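Local coordinates for ABC transporter, substrate binding protein (Agrobacterium tumefaciens, PDB 3C9H) that probably captures a solute in the periplasm for an ABC transporter and binds a magnesium ion, at residues A47-E52 against R295-P300; F90-A95 against A131-P136; A121-R126 against P300-E305; M285-Q290 against P304-E309. One frame throughout, in Å; residues are numbered along the deposited sequence.

Contact 1: A47-E52 against R295-P300; sequences ATPMIE and RQLQIP
A47 O is the acceptor for two amides of the turn that carries P49 and M50 against L297: I51 N donates at 3.0 Å, and M50 N adds only a weak bond. P49 has no amide hydrogen to give, and M50 N lacks its regular bond to the turn before, so helix 44-57 is kinked here.

The helix packs on the end of helix 287-296 through two methyl branches of one leucine, whose side chain is about 10 Å from that of the magnesium ligand D43. L297 CD2 lies 3.7 Å from P49 CG, while L297 CD1 reaches M50 CG at 3.8 Å. The leucine fork thus spans two consecutive residues, one methyl on each. Its CG sits beside the backbone N and opposite the carbonyl carbon (chi1 -41°), which turns the fork toward helix 44-57. M50 turns at chi2 (-60°), and CG rather than SD is the atom nearest the leucine.

At the outer margin, the extended Q296 side chain brings OE1 to 3.6 Å from P49 CB, a van der Waals approach without a hydrogen bond. I292 backs both P49 and M50.

No hydrogen bond crosses between the segments, and most of the 169 Å² buried comes from L297, P49 and M50, whose touching atoms are carbons. Cohesion here therefore rests on shape and exclusion of water, with the one polar approach kept to the exposed Q296.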
loop_
_atom_site.group_PDB
_atom_site.type_symbol
_atom_site.label_atom_id
_atom_site.label_comp_id
_atom_site.label_asym_id
_atom_site.label_seq_id
_atom_site.Cartn_x
_atom_site.Cartn_y
_atom_site.Cartn_z
ATOM N N ALA A 47 11.212 -2.760 5.048
ATOM C CA ALA A 47 11.374 -4.094 4.494
ATOM C C ALA A 47 12.562 -4.865 5.113
ATOM O O ALA A 47 12.586 -6.092 5.097
ATOM C CB ALA A 47 11.506 -4.019 2.969
ATOM N N THR A 48 13.520 -4.138 5.682
ATOM C CA THR A 48 14.785 -4.718 6.100
ATOM C C THR A 48 14.642 -5.863 7.096
ATOM O O THR A 48 15.284 -6.873 6.912
ATOM C CB THR A 48 15.775 -3.581 6.550
ATOM O OG1 THR A 48 16.065 -2.784 5.389
ATOM C CG2 THR A 48 17.089 -4.144 7.108
ATOM N N PRO A 49 13.784 -5.736 8.127
ATOM C CA PRO A 49 13.537 -6.859 9.057
ATOM C C PRO A 49 12.959 -8.135 8.389
ATOM O O PRO A 49 13.253 -9.265 8.821
ATOM C CB PRO A 49 12.542 -6.264 10.061
ATOM C CG PRO A 49 12.827 -4.805 10.062
ATOM C CD PRO A 49 13.066 -4.526 8.566
ATOM N N MET A 50 12.153 -7.958 7.353
ATOM C CA MET A 50 11.665 -9.109 6.576
ATOM C C MET A 50 12.805 -9.751 5.795
ATOM O O MET A 50 12.957 -10.991 5.803
ATOM C CB MET A 50 10.515 -8.725 5.651
ATOM C CG MET A 50 9.245 -8.296 6.372
ATOM S SD MET A 50 8.446 -9.502 7.477
ATOM C CE MET A 50 7.762 -10.586 6.224
ATOM N N ILE A 51 13.611 -8.914 5.147
ATOM C CA ILE A 51 14.775 -9.396 4.421
ATOM C C ILE A 51 15.741 -10.140 5.373
ATOM O O ILE A 51 16.214 -11.226 5.065
ATOM C CB ILE A 51 15.471 -8.248 3.662
ATOM C CG1 ILE A 51 14.551 -7.708 2.551
ATOM C CG2 ILE A 51 16.760 -8.726 3.044
ATOM C CD1 ILE A 51 14.844 -6.294 2.073
ATOM N N GLU A 52 16.025 -9.544 6.527
ATOM C CA GLU A 52 16.916 -10.175 7.508
ATOM C C GLU A 52 16.356 -11.509 7.994
ATOM O O GLU A 52 17.097 -12.482 8.109
ATOM C CB GLU A 52 17.167 -9.232 8.679
ATOM C CG GLU A 52 18.056 -8.051 8.274
ATOM C CD GLU A 52 18.147 -6.941 9.326
ATOM O OE1 GLU A 52 17.370 -6.963 10.321
ATOM O OE2 GLU A 52 18.982 -6.020 9.114
ATOM N N ARG A 295 4.406 -7.260 14.538
ATOM C CA ARG A 295 5.043 -6.866 15.793
ATOM C C ARG A 295 6.157 -5.864 15.613
ATOM O O ARG A 295 6.478 -5.127 16.563
ATOM C CB ARG A 295 5.583 -8.084 16.528
ATOM C CG ARG A 295 4.563 -9.171 16.709
ATOM C CD ARG A 295 3.803 -9.134 18.028
ATOM N NE ARG A 295 3.216 -10.458 18.276
ATOM C CZ ARG A 295 2.133 -10.953 17.663
ATOM N NH1 ARG A 295 1.442 -10.231 16.776
ATOM N NH2 ARG A 295 1.719 -12.184 17.965
ATOM N N GLN A 296 6.758 -5.829 14.425
ATOM C CA GLN A 296 7.884 -4.935 14.177
ATOM C C GLN A 296 7.554 -3.785 13.255
ATOM O O GLN A 296 7.997 -2.662 13.516
ATOM C CB GLN A 296 9.101 -5.694 13.653
ATOM C CG GLN A 296 9.755 -6.540 14.728
ATOM C CD GLN A 296 11.006 -7.267 14.245
ATOM O OE1 GLN A 296 11.874 -6.685 13.595
ATOM N NE2 GLN A 296 11.106 -8.547 14.586
ATOM N N LEU A 297 6.777 -4.033 12.198
ATOM C CA LEU A 297 6.600 -3.038 11.141
ATOM C C LEU A 297 5.267 -2.300 11.210
ATOM O O LEU A 297 4.962 -1.503 10.321
ATOM C CB LEU A 297 6.747 -3.702 9.750
ATOM C CG LEU A 297 7.853 -4.745 9.522
ATOM C CD1 LEU A 297 7.881 -5.198 8.066
ATOM C CD2 LEU A 297 9.201 -4.199 9.960
ATOM N N GLN A 298 4.447 -2.575 12.227
ATOM C CA GLN A 298 3.119 -1.960 12.315
ATOM C C GLN A 298 2.287 -2.221 11.056
ATOM O O GLN A 298 1.483 -1.393 10.650
ATOM C CB GLN A 298 3.248 -0.441 12.533
ATOM C CG GLN A 298 3.901 -0.043 13.835
ATOM C CD GLN A 298 2.889 0.060 14.937
ATOM O OE1 GLN A 298 2.031 -0.819 15.102
ATOM N NE2 GLN A 298 2.966 1.134 15.696
ATOM N N ILE A 299 2.496 -3.390 10.438
ATOM C CA ILE A 299 1.739 -3.802 9.276
ATOM C C ILE A 299 0.866 -4.996 9.716
ATOM O O ILE A 299 1.399 -6.074 10.038
ATOM C CB ILE A 299 2.657 -4.209 8.148
ATOM C CG1 ILE A 299 3.484 -2.992 7.695
ATOM C CG2 ILE A 299 1.824 -4.826 7.011
ATOM C CD1 ILE A 299 4.490 -3.312 6.597
ATOM N N PRO A 300 -0.449 -4.778 9.838
ATOM C CA PRO A 300 -1.283 -5.869 10.334
ATOM C C PRO A 300 -1.307 -7.126 9.443
ATOM O O PRO A 300 -1.346 -7.030 8.206
ATOM C CB PRO A 300 -2.662 -5.213 10.482
ATOM C CG PRO A 300 -2.350 -3.723 10.643
ATOM C CD PRO A 300 -1.221 -3.527 9.689
#

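Contact 2: F90-A95 against A131-P136; sequences FAFSSA and ALTFEP
The closest backbone approach is F92 to L132, whose CA atoms stand 9.3 Å apart, too far for main-chain pairing, so side chains alone bridge strand 90-93 and the bend that follows A131.

F90 and F92 are alternate residues of the strand and send their rings from the same face. L132 CD1 reaches both: it is 3.5 Å from F92 CE1, at a slant that is neither over the face nor at the edge, and 4.3 Å from F90 CZ, close to that ring's plane. F92 extends its ring away from its own backbone N (chi1 -172°), which carries CE1 across to the leucine. T133 contributes CG2 at the edge of the F92 ring, 4.4 Å from CZ. F284 meets F92 edge-to-face, so helix 274-285 helps enclose the cluster. The site is near the metal: the F92 side chain is about 6 Å from that of the magnesium-binding S41.

The polar half of T133 works separately. Its OG1 donates to E135 OE2 at 2.7 Å, using the anti lone pair of that oxygen, and also pairs with R263 N. R263 forms a salt bridge to the same E135 OE2, and S237 OG bonds to OE1. On the other segment, S93 OG accepts from A95 N at 3.0 Å (153°), an ST turn leading into helix 96-104.

T133 is consequently divided between methyl and hydroxyl, one directed to an aromatic edge and the other to a buried carboxylate. The arginine and two hydroxyls around E135 would be expected to stabilise its negative charge, while the aliphatic-aromatic contacts beside it need no polar partner.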
loop_
_atom_site.group_PDB
_atom_site.type_symbol
_atom_site.label_atom_id
_atom_site.label_comp_id
_atom_site.label_asym_id
_atom_site.label_seq_id
_atom_site.Cartn_x
_atom_site.Cartn_y
_atom_site.Cartn_z
ATOM N N PHE A 90 9.950 -12.167 -7.393
ATOM C CA PHE A 90 8.837 -11.816 -6.499
ATOM C C PHE A 90 8.433 -10.359 -6.722
ATOM O O PHE A 90 9.296 -9.463 -6.763
ATOM C CB PHE A 90 9.227 -12.048 -5.028
ATOM C CG PHE A 90 8.068 -11.959 -4.060
ATOM C CD1 PHE A 90 6.990 -12.822 -4.136
ATOM C CD2 PHE A 90 8.064 -11.014 -3.070
ATOM C CE1 PHE A 90 5.925 -12.702 -3.230
ATOM C CE2 PHE A 90 7.011 -10.902 -2.162
ATOM C CZ PHE A 90 5.940 -11.756 -2.257
ATOM N N ALA A 91 7.126 -10.132 -6.903
ATOM C CA ALA A 91 6.559 -8.820 -7.055
ATOM C C ALA A 91 5.647 -8.599 -5.878
ATOM O O ALA A 91 4.757 -9.417 -5.606
ATOM C CB ALA A 91 5.771 -8.698 -8.370
ATOM N N PHE A 92 5.838 -7.499 -5.183
ATOM C CA PHE A 92 5.093 -7.202 -3.955
ATOM C C PHE A 92 4.600 -5.759 -3.997
ATOM O O PHE A 92 5.414 -4.811 -3.957
ATOM C CB PHE A 92 6.020 -7.460 -2.767
ATOM C CG PHE A 92 5.335 -7.374 -1.404
ATOM C CD1 PHE A 92 4.238 -8.144 -1.121
ATOM C CD2 PHE A 92 5.867 -6.570 -0.394
ATOM C CE1 PHE A 92 3.622 -8.091 0.114
ATOM C CE2 PHE A 92 5.259 -6.528 0.853
ATOM C CZ PHE A 92 4.128 -7.297 1.087
ATOM N N SER A 93 3.276 -5.577 -4.084
ATOM C CA SER A 93 2.686 -4.286 -4.400
ATOM C C SER A 93 1.373 -4.035 -3.688
ATOM O O SER A 93 0.533 -4.938 -3.554
ATOM C CB SER A 93 2.442 -4.209 -5.902
ATOM O OG SER A 93 1.835 -2.991 -6.267
ATOM N N SER A 94 1.212 -2.787 -3.272
ATOM C CA SER A 94 0.008 -2.288 -2.673
ATOM C C SER A 94 -1.024 -1.893 -3.738
ATOM O O SER A 94 -2.174 -1.599 -3.394
ATOM C CB SER A 94 0.310 -1.116 -1.758
ATOM O OG SER A 94 1.084 -0.149 -2.430
ATOM N N ALA A 95 -0.620 -1.882 -5.011
ATOM C CA ALA A 95 -1.564 -1.617 -6.097
ATOM C C ALA A 95 -2.285 -2.938 -6.481
ATOM O O ALA A 95 -1.938 -3.624 -7.441
ATOM C CB ALA A 95 -0.914 -0.915 -7.280
ATOM N N ALA A 131 -2.899 -11.814 -0.977
ATOM C CA ALA A 131 -2.952 -10.626 -0.137
ATOM C C ALA A 131 -2.253 -10.961 1.157
ATOM O O ALA A 131 -2.606 -11.954 1.817
ATOM C CB ALA A 131 -4.410 -10.238 0.171
ATOM N N LEU A 132 -1.300 -10.143 1.566
ATOM C CA LEU A 132 -0.426 -10.497 2.713
ATOM C C LEU A 132 -0.475 -9.597 3.946
ATOM O O LEU A 132 0.107 -9.951 4.985
ATOM C CB LEU A 132 1.031 -10.613 2.229
ATOM C CG LEU A 132 1.247 -11.640 1.111
ATOM C CD1 LEU A 132 2.657 -11.466 0.467
ATOM C CD2 LEU A 132 1.054 -13.055 1.648
ATOM N N THR A 133 -1.120 -8.431 3.817
ATOM C CA THR A 133 -1.192 -7.430 4.864
ATOM C C THR A 133 -2.616 -6.876 4.892
ATOM O O THR A 133 -3.413 -7.149 3.997
ATOM C CB THR A 133 -0.242 -6.243 4.575
ATOM O OG1 THR A 133 -0.732 -5.491 3.441
ATOM C CG2 THR A 133 1.205 -6.730 4.318
ATOM N N PHE A 134 -2.902 -6.052 5.891
ATOM C CA PHE A 134 -4.231 -5.429 6.051
ATOM C C PHE A 134 -3.963 -3.997 6.568
ATOM O O PHE A 134 -3.767 -3.793 7.759
ATOM C CB PHE A 134 -5.020 -6.307 7.048
ATOM C CG PHE A 134 -6.510 -6.079 7.068
ATOM C CD1 PHE A 134 -7.327 -6.608 6.072
ATOM C CD2 PHE A 134 -7.095 -5.379 8.113
ATOM C CE1 PHE A 134 -8.722 -6.416 6.108
ATOM C CE2 PHE A 134 -8.479 -5.177 8.160
ATOM C CZ PHE A 134 -9.290 -5.697 7.156
ATOM N N GLU A 135 -3.892 -3.026 5.651
ATOM C CA GLU A 135 -3.393 -1.646 5.946
ATOM C C GLU A 135 -4.391 -0.539 5.575
ATOM O O GLU A 135 -4.830 -0.479 4.447
ATOM C CB GLU A 135 -2.073 -1.406 5.190
ATOM C CG GLU A 135 -0.909 -2.250 5.730
ATOM C CD GLU A 135 0.301 -2.190 4.819
ATOM O OE1 GLU A 135 0.971 -1.135 4.808
ATOM O OE2 GLU A 135 0.546 -3.170 4.079
ATOM N N PRO A 136 -4.776 0.321 6.540
ATOM C CA PRO A 136 -5.778 1.352 6.276
ATOM C C PRO A 136 -5.215 2.645 5.682
ATOM O O PRO A 136 -4.036 2.951 5.878
ATOM C CB PRO A 136 -6.355 1.631 7.655
ATOM C CG PRO A 136 -5.165 1.477 8.579
ATOM C CD PRO A 136 -4.376 0.300 7.954
#

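Contact 3: A121-R126 against P300-E305; sequences AWANWR and PAVSPE
V302 contributes 50 Å² to this contact, more than any other residue: both its methyl branches meet the indole of W122, and CG1 also meets A123. CG1 sits 3.9 Å from W122 CZ2 and 4.0 Å from A123 CB, in the angle between the indole and the alanine methyl. CG2 lies by the neighbouring pair of ring atoms, 4.0 Å from W122 CH2 and 4.1 Å from W122 CZ2. CG1 comes at the indole on a slant, neither squarely over its face nor in its edge, and the two side chains approach from opposite directions.

W122 is the second contributor. Its CG is wedged between its own backbone N and carbonyl carbon (chi1 69°), a rotation that folds the indole back over the next residue: A123 CB lies 3.6 Å above the ring plane, over its centre. A123 thereby meets the tryptophan face within its own segment and V302 across the contact, forming a small three-residue apolar group. W119 also touches V302, and A131 touches both W122 and A123.

Beyond V302, S303 OG accepts from E305 N at 2.9 Å with an N-H...O angle of 149°, an ST turn that shapes the loop as it moves on.

Strands 124-125 and 129-131 pair antiparallel, with residues 126-128 making the connection. The contact joins the approach to this beta-hairpin to the loop after helix 287-296, within the fold of a bacterial extracellular solute-binding protein.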
loop_
_atom_site.group_PDB
_atom_site.type_symbol
_atom_site.label_atom_id
_atom_site.label_comp_id
_atom_site.label_asym_id
_atom_site.label_seq_id
_atom_site.Cartn_x
_atom_site.Cartn_y
_atom_site.Cartn_z
ATOM N N ALA A 121 -9.609 -17.138 2.236
ATOM C CA ALA A 121 -10.092 -17.280 0.866
ATOM C C ALA A 121 -10.155 -15.944 0.119
ATOM O O ALA A 121 -9.819 -15.859 -1.075
ATOM C CB ALA A 121 -11.475 -17.994 0.869
ATOM N N TRP A 122 -10.577 -14.903 0.813
ATOM C CA TRP A 122 -10.597 -13.562 0.236
ATOM C C TRP A 122 -9.205 -13.092 -0.225
ATOM O O TRP A 122 -9.095 -12.236 -1.087
ATOM C CB TRP A 122 -11.156 -12.552 1.247
ATOM C CG TRP A 122 -10.297 -12.257 2.438
ATOM C CD1 TRP A 122 -10.397 -12.823 3.673
ATOM C CD2 TRP A 122 -9.244 -11.278 2.532
ATOM N NE1 TRP A 122 -9.458 -12.293 4.515
ATOM C CE2 TRP A 122 -8.736 -11.341 3.837
ATOM C CE3 TRP A 122 -8.676 -10.371 1.630
ATOM C CZ2 TRP A 122 -7.709 -10.523 4.275
ATOM C CZ3 TRP A 122 -7.619 -9.597 2.047
ATOM C CH2 TRP A 122 -7.161 -9.656 3.363
ATOM N N ALA A 123 -8.170 -13.648 0.385
ATOM C CA ALA A 123 -6.793 -13.200 0.231
ATOM C C ALA A 123 -5.997 -14.079 -0.744
ATOM O O ALA A 123 -4.773 -13.964 -0.837
ATOM C CB ALA A 123 -6.103 -13.129 1.609
ATOM N N ASN A 124 -6.692 -14.929 -1.499
ATOM C CA ASN A 124 -6.041 -15.831 -2.438
ATOM C C ASN A 124 -6.783 -15.873 -3.776
ATOM O O ASN A 124 -7.925 -16.342 -3.835
ATOM C CB ASN A 124 -6.010 -17.225 -1.815
ATOM C CG ASN A 124 -5.351 -18.252 -2.697
ATOM O OD1 ASN A 124 -5.010 -17.977 -3.841
ATOM N ND2 ASN A 124 -5.166 -19.446 -2.162
ATOM N N TRP A 125 -6.148 -15.375 -4.834
ATOM C CA TRP A 125 -6.619 -15.574 -6.209
ATOM C C TRP A 125 -5.814 -16.706 -6.871
ATOM O O TRP A 125 -4.644 -16.537 -7.188
ATOM C CB TRP A 125 -6.494 -14.295 -7.053
ATOM C CG TRP A 125 -7.166 -14.411 -8.413
ATOM C CD1 TRP A 125 -8.509 -14.357 -8.667
ATOM C CD2 TRP A 125 -6.530 -14.622 -9.698
ATOM N NE1 TRP A 125 -8.746 -14.518 -10.012
ATOM C CE2 TRP A 125 -7.554 -14.687 -10.664
ATOM C CE3 TRP A 125 -5.201 -14.800 -10.113
ATOM C CZ2 TRP A 125 -7.289 -14.890 -12.037
ATOM C CZ3 TRP A 125 -4.937 -14.997 -11.484
ATOM C CH2 TRP A 125 -5.969 -15.039 -12.420
ATOM N N ARG A 126 -6.450 -17.869 -7.011
ATOM C CA ARG A 126 -5.909 -19.010 -7.764
ATOM C C ARG A 126 -4.527 -19.479 -7.389
ATOM O O ARG A 126 -3.774 -19.917 -8.258
ATOM C CB ARG A 126 -5.906 -18.683 -9.249
ATOM C CG ARG A 126 -7.271 -18.363 -9.769
ATOM C CD ARG A 126 -7.255 -18.408 -11.256
ATOM N NE ARG A 126 -8.590 -18.220 -11.794
ATOM C CZ ARG A 126 -8.857 -17.832 -13.042
ATOM N NH1 ARG A 126 -7.880 -17.551 -13.914
ATOM N NH2 ARG A 126 -10.120 -17.692 -13.409
ATOM N N PRO A 300 -0.449 -4.778 9.838
ATOM C CA PRO A 300 -1.283 -5.869 10.334
ATOM C C PRO A 300 -1.307 -7.126 9.443
ATOM O O PRO A 300 -1.346 -7.030 8.206
ATOM C CB PRO A 300 -2.662 -5.213 10.482
ATOM C CG PRO A 300 -2.350 -3.723 10.643
ATOM C CD PRO A 300 -1.221 -3.527 9.689
ATOM N N ALA A 301 -1.238 -8.271 10.107
ATOM C CA ALA A 301 -1.079 -9.583 9.480
ATOM C C ALA A 301 -2.422 -10.154 8.998
ATOM O O ALA A 301 -3.487 -9.855 9.561
ATOM C CB ALA A 301 -0.416 -10.565 10.480
ATOM N N VAL A 302 -2.340 -10.971 7.959
ATOM C CA VAL A 302 -3.466 -11.732 7.407
ATOM C C VAL A 302 -3.425 -13.232 7.821
ATOM O O VAL A 302 -4.450 -13.909 7.766
ATOM C CB VAL A 302 -3.488 -11.577 5.859
ATOM C CG1 VAL A 302 -4.456 -12.545 5.192
ATOM C CG2 VAL A 302 -3.839 -10.147 5.483
ATOM N N SER A 303 -2.272 -13.748 8.254
ATOM C CA SER A 303 -2.138 -15.188 8.519
ATOM C C SER A 303 -3.092 -15.632 9.619
ATOM O O SER A 303 -3.141 -14.996 10.664
ATOM C CB SER A 303 -0.729 -15.572 8.962
ATOM O OG SER A 303 -0.759 -16.879 9.552
ATOM N N PRO A 304 -3.809 -16.757 9.405
ATOM C CA PRO A 304 -4.679 -17.241 10.468
ATOM C C PRO A 304 -3.877 -17.785 11.675
ATOM O O PRO A 304 -4.456 -18.073 12.722
ATOM C CB PRO A 304 -5.503 -18.340 9.777
ATOM C CG PRO A 304 -4.662 -18.830 8.652
ATOM C CD PRO A 304 -3.821 -17.642 8.216
ATOM N N GLU A 305 -2.565 -17.921 11.526
ATOM C CA GLU A 305 -1.687 -18.330 12.619
ATOM C C GLU A 305 -1.212 -17.215 13.542
ATOM O O GLU A 305 -0.571 -17.504 14.552
ATOM C CB GLU A 305 -0.444 -18.998 12.050
ATOM C CG GLU A 305 -0.733 -20.210 11.217
ATOM C CD GLU A 305 0.550 -20.900 10.823
ATOM O OE1 GLU A 305 1.297 -20.365 9.953
ATOM O OE2 GLU A 305 0.830 -21.958 11.413
#

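Contact 4: M285-Q290 against P304-E309; sequences MSKEGQ and PEVAGE
K287 lies across E305, the two side chains passing at an oblique angle at the start of helix 287-296. The lysine is stretched along its whole length, with CG opposite its backbone N (chi1 -167°), and this takes its methylenes over the E305 backbone: CE is 3.5 Å from E305 O. E305 extends across toward the start of the helix, bringing OE1 to 3.8 Å from K287 CB. As a result the opposite charges miss each other; K287 NZ and E305 OE2 stand 6.0 Å apart, and no salt bridge forms.

Water 1 makes the polar link in its place. It accepts from K287 N at 2.8 Å and donates to E305 OE1, also at 2.8 Å, joining the glutamate to an amide in the first turn of the helix. S286 holds the N-cap of that turn, its OG receiving G289 N in a nearly straight bond of 2.9 Å (165°).

V306 supplies the inner side of the contact. Its CG2 comes down on the helix between two residues, 3.7 Å from Q290 CB and 3.9 Å from K287 O, and T291 and R295 of the same helix touch the valine farther along. Both Q290 and V306 are buried, whereas K287 and E305 are exposed.

The carboxylate thus faces the positive end of the helix dipole through a water, an arrangement likely to be mildly favourable electrostatically. Direct adhesion is left to V306 and to the lysine's methylenes, its ammonium group making no salt bridge with E305.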
loop_
_atom_site.group_PDB
_atom_site.type_symbol
_atom_site.label_atom_id
_atom_site.label_comp_id
_atom_site.label_asym_id
_atom_site.label_seq_id
_atom_site.Cartn_x
_atom_site.Cartn_y
_atom_site.Cartn_z
ATOM N N MET A 285 4.297 -15.450 4.072
ATOM C CA MET A 285 3.020 -16.062 4.481
ATOM C C MET A 285 3.139 -16.780 5.829
ATOM O O MET A 285 2.114 -17.053 6.473
ATOM C CB MET A 285 2.543 -17.078 3.425
ATOM C CG MET A 285 2.076 -16.490 2.067
ATOM S SD MET A 285 1.702 -17.756 0.816
ATOM C CE MET A 285 0.059 -18.230 1.370
ATOM N N SER A 286 4.382 -17.071 6.238
ATOM C CA SER A 286 4.698 -17.902 7.410
ATOM C C SER A 286 4.309 -17.211 8.728
ATOM O O SER A 286 4.223 -15.985 8.792
ATOM C CB SER A 286 6.204 -18.254 7.441
ATOM O OG SER A 286 7.026 -17.133 7.786
ATOM N N LYS A 287 4.102 -17.995 9.781
ATOM C CA LYS A 287 3.889 -17.412 11.112
ATOM C C LYS A 287 5.015 -16.453 11.476
ATOM O O LYS A 287 4.740 -15.337 11.934
ATOM C CB LYS A 287 3.724 -18.490 12.188
ATOM C CG LYS A 287 3.195 -17.945 13.497
ATOM C CD LYS A 287 3.069 -19.042 14.539
ATOM C CE LYS A 287 2.521 -18.492 15.850
ATOM N NZ LYS A 287 2.087 -19.615 16.741
ATOM N N GLU A 288 6.266 -16.861 11.243
ATOM C CA GLU A 288 7.435 -16.030 11.540
ATOM C C GLU A 288 7.403 -14.698 10.789
ATOM O O GLU A 288 7.542 -13.646 11.390
ATOM C CB GLU A 288 8.764 -16.756 11.229
ATOM C CG GLU A 288 10.021 -15.998 11.761
ATOM C CD GLU A 288 11.376 -16.468 11.170
ATOM O OE1 GLU A 288 11.499 -17.644 10.727
ATOM O OE2 GLU A 288 12.334 -15.643 11.161
ATOM N N GLY A 289 7.233 -14.759 9.472
ATOM C CA GLY A 289 7.237 -13.569 8.652
ATOM C C GLY A 289 6.092 -12.627 8.994
ATOM O O GLY A 289 6.288 -11.426 9.162
ATOM N N GLN A 290 4.899 -13.193 9.125
ATOM C CA GLN A 290 3.712 -12.415 9.488
ATOM C C GLN A 290 3.792 -11.810 10.892
ATOM O O GLN A 290 3.224 -10.744 11.137
ATOM C CB GLN A 290 2.453 -13.282 9.337
ATOM C CG GLN A 290 2.126 -13.650 7.881
ATOM C CD GLN A 290 1.244 -12.641 7.149
ATOM O OE1 GLN A 290 1.580 -12.205 6.034
ATOM N NE2 GLN A 290 0.130 -12.256 7.762
ATOM N N PRO A 304 -3.809 -16.757 9.405
ATOM C CA PRO A 304 -4.679 -17.241 10.468
ATOM C C PRO A 304 -3.877 -17.785 11.675
ATOM O O PRO A 304 -4.456 -18.073 12.722
ATOM C CB PRO A 304 -5.503 -18.340 9.777
ATOM C CG PRO A 304 -4.662 -18.830 8.652
ATOM C CD PRO A 304 -3.821 -17.642 8.216
ATOM N N GLU A 305 -2.565 -17.921 11.526
ATOM C CA GLU A 305 -1.687 -18.330 12.619
ATOM C C GLU A 305 -1.212 -17.215 13.542
ATOM O O GLU A 305 -0.571 -17.504 14.552
ATOM C CB GLU A 305 -0.444 -18.998 12.050
ATOM C CG GLU A 305 -0.733 -20.210 11.217
ATOM C CD GLU A 305 0.550 -20.900 10.823
ATOM O OE1 GLU A 305 1.297 -20.365 9.953
ATOM O OE2 GLU A 305 0.830 -21.958 11.413
ATOM N N VAL A 306 -1.489 -15.956 13.211
ATOM C CA VAL A 306 -0.997 -14.834 14.011
ATOM C C VAL A 306 -2.146 -14.161 14.796
ATOM O O VAL A 306 -3.193 -13.826 14.237
ATOM C CB VAL A 306 -0.200 -13.838 13.121
ATOM C CG1 VAL A 306 0.333 -12.634 13.930
ATOM C CG2 VAL A 306 0.943 -14.582 12.410
ATOM N N ALA A 307 -1.937 -14.017 16.108
ATOM C CA ALA A 307 -2.914 -13.416 17.035
ATOM C C ALA A 307 -2.406 -12.070 17.501
ATOM O O ALA A 307 -1.218 -11.800 17.423
ATOM C CB ALA A 307 -3.145 -14.332 18.251
ATOM N N GLY A 308 -3.316 -11.219 17.957
ATOM C CA GLY A 308 -2.946 -9.925 18.536
ATOM C C GLY A 308 -3.676 -8.780 17.872
ATOM O O GLY A 308 -4.545 -8.993 17.026
ATOM N N GLU A 309 -3.326 -7.555 18.254
ATOM C CA GLU A 309 -4.094 -6.386 17.815
ATOM C C GLU A 309 -3.774 -5.993 16.370
ATOM O O GLU A 309 -4.660 -5.545 15.633
ATOM C CB GLU A 309 -3.916 -5.216 18.796
ATOM C CG GLU A 309 -2.639 -4.436 18.675
ATOM C CD GLU A 309 -2.642 -3.168 19.550
ATOM O OE1 GLU A 309 -3.087 -3.233 20.726
ATOM O OE2 GLU A 309 -2.193 -2.108 19.058
HETATM O O HOH W 1 4.004 -20.803 9.309
#

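In the fold
Contacts 3 and 4, with centres 10 Å apart, follow one another along the same loop and share P304 and E305. Contact 1 lies at the other end of helix 287-296 from contact 4, yet M50 SD packs 3.3 Å from G289 O. From contact 1 the chain runs on into contact 3 through P300, whose O is 3.0 Å from F134 N in a probable hydrogen bond, tying it to contact 2. M285 CG completes the circuit, 3.6 Å from L132 CD2. The magnesium ion, bound by S41 and D43, is about 9 Å from the F92 side chain and about 12 Å from that of L297; contacts 3 and 4 are remote from it.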